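Local coordinates for ESSB (Geobacillus thermodenitrificans, PDB 2YNQ), which is an integral membrane component of the type VII secretion system, seen here as its extracellular domain, and probably helps move proteins across the bacterial membrane, at residues L57-E60 with Q61-T64. Sequence-based numbering, arbitrary orientation.
Sequences LTEE and QRQT. With NA (sodium ion), chain O.
The side chain of Q61 lies back across T58 at about a right angle, its CG 3.4 Å from T58 OG1. Two reciprocal bonds lock the pair: T58 OG1 accepts from Q61 N at 3.1 Å, nearly straight at 172°, and Q61 OE1 takes T58 N at 2.9 Å, in the amide plane and on a lone pair. This is a capping box, with T58 as N-cap of helix 59-64. The threonine hydroxyl, set between backbone N and carbonyl carbon (chi1 62°), can reach Q61 N and also donate to E60 OE1, on the anti side of that carboxylate. A valine in place of T58 would probably cost Q61 N this hydroxyl acceptor and E60 OE1 this donor. L57 rests its CD2 against Q61 CB at 3.7 Å. R62 runs back along the turn, its chain bent at chi3 (-78°), bringing the guanidinium round so that L57 CB lies over one face and NH2 makes a weak bond to L57 O. E59 OE1 makes only a long salt bridge to R62 NE (4.0 Å), well out of the guanidinium plane, with no N-H aimed at it; its OE2 lies beside R62 CD and pairs with R145 of the second subunit. R62 O binds a sodium ion at 2.2 Å, with V65 O, N67 OD1 and waters completing the site. L57, just before this short helix, and Q61 within it pack on Y107 of helix 102-118 of the same chain, while T58 meets Y107 of the second subunit and R62 meets L110 of that subunit, placing the cap at the dimer interface.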
loop_
_atom_site.group_PDB
_atom_site.type_symbol
_atom_site.label_atom_id
_atom_site.label_comp_id
_atom_site.label_asym_id
_atom_site.label_seq_id
_atom_site.Cartn_x
_atom_site.Cartn_y
_atom_site.Cartn_z
ATOM N N LEU D 57 -0.121 1.268 3.129
ATOM C CA LEU D 57 0.933 0.551 3.815
ATOM C C LEU D 57 0.304 -0.400 4.807
ATOM O O LEU D 57 -0.637 -0.035 5.506
ATOM C CB LEU D 57 1.841 1.533 4.566
ATOM C CG LEU D 57 2.612 2.579 3.768
ATOM C CD1 LEU D 57 2.985 3.736 4.651
ATOM C CD2 LEU D 57 3.862 1.980 3.172
ATOM N N THR D 58 0.815 -1.624 4.880
ATOM C CA THR D 58 0.449 -2.512 5.987
ATOM C C THR D 58 1.149 -1.967 7.223
ATOM O O THR D 58 2.082 -1.146 7.125
ATOM C CB THR D 58 0.962 -3.938 5.783
ATOM O OG1 THR D 58 2.392 -3.902 5.735
ATOM C CG2 THR D 58 0.413 -4.549 4.494
ATOM N N GLU D 59 0.713 -2.440 8.379
ATOM C CA GLU D 59 1.336 -2.109 9.639
ATOM C C GLU D 59 2.855 -2.389 9.622
ATOM O O GLU D 59 3.644 -1.579 10.122
ATOM C CB GLU D 59 0.645 -2.905 10.753
ATOM C CG GLU D 59 0.622 -2.219 12.093
ATOM C CD GLU D 59 0.213 -0.765 11.988
ATOM O OE1 GLU D 59 -0.947 -0.478 11.578
ATOM O OE2 GLU D 59 1.069 0.089 12.312
ATOM N N GLU D 60 3.256 -3.521 9.039
ATOM C CA GLU D 60 4.671 -3.866 8.916
ATOM C C GLU D 60 5.444 -2.833 8.080
ATOM O O GLU D 60 6.507 -2.362 8.506
ATOM C CB GLU D 60 4.868 -5.263 8.308
ATOM C CG GLU D 60 4.284 -6.414 9.119
ATOM C CD GLU D 60 2.773 -6.601 8.934
ATOM O OE1 GLU D 60 2.194 -6.185 7.895
ATOM O OE2 GLU D 60 2.168 -7.190 9.850
ATOM N N GLN D 61 4.904 -2.495 6.902
ATOM C CA GLN D 61 5.518 -1.498 6.024
ATOM C C GLN D 61 5.679 -0.193 6.786
ATOM O O GLN D 61 6.758 0.407 6.803
ATOM C CB GLN D 61 4.680 -1.279 4.755
ATOM C CG GLN D 61 4.777 -2.411 3.749
ATOM C CD GLN D 61 3.863 -2.258 2.539
ATOM O OE1 GLN D 61 2.638 -2.161 2.649
ATOM N NE2 GLN D 61 4.466 -2.270 1.368
ATOM N N ARG D 62 4.592 0.208 7.428
ATOM C CA ARG D 62 4.521 1.396 8.248
ATOM C C ARG D 62 5.620 1.474 9.294
ATOM O O ARG D 62 6.243 2.516 9.455
ATOM C CB ARG D 62 3.183 1.386 8.955
ATOM C CG ARG D 62 2.619 2.718 9.281
ATOM C CD ARG D 62 1.251 2.472 9.900
ATOM N NE ARG D 62 0.263 2.160 8.865
ATOM C CZ ARG D 62 -0.448 3.086 8.236
ATOM N NH1 ARG D 62 -0.289 4.360 8.545
ATOM N NH2 ARG D 62 -1.319 2.736 7.307
ATOM N N GLN D 63 5.851 0.381 10.007
ATOM C CA GLN D 63 6.929 0.300 10.992
ATOM C C GLN D 63 8.296 0.435 10.336
ATOM O O GLN D 63 9.241 0.928 10.938
ATOM C CB GLN D 63 6.877 -1.045 11.734
ATOM C CG GLN D 63 5.837 -1.126 12.852
ATOM C CD GLN D 63 5.553 -2.569 13.352
ATOM O OE1 GLN D 63 4.537 -2.807 14.012
ATOM N NE2 GLN D 63 6.449 -3.518 13.043
ATOM N N THR D 64 8.385 -0.022 9.097
ATOM C CA THR D 64 9.635 -0.143 8.384
ATOM C C THR D 64 10.093 1.179 7.781
ATOM O O THR D 64 11.272 1.489 7.868
ATOM C CB THR D 64 9.502 -1.194 7.256
ATOM O OG1 THR D 64 8.950 -2.398 7.792
ATOM C CG2 THR D 64 10.848 -1.500 6.598
HETATM NA NA NA O . 7.326 4.389 10.059
HETATM O O HOH W 1 9.563 4.352 11.121
HETATM O O HOH W 2 8.673 6.972 10.572
HETATM O O HOH W 3 6.261 4.876 12.235
#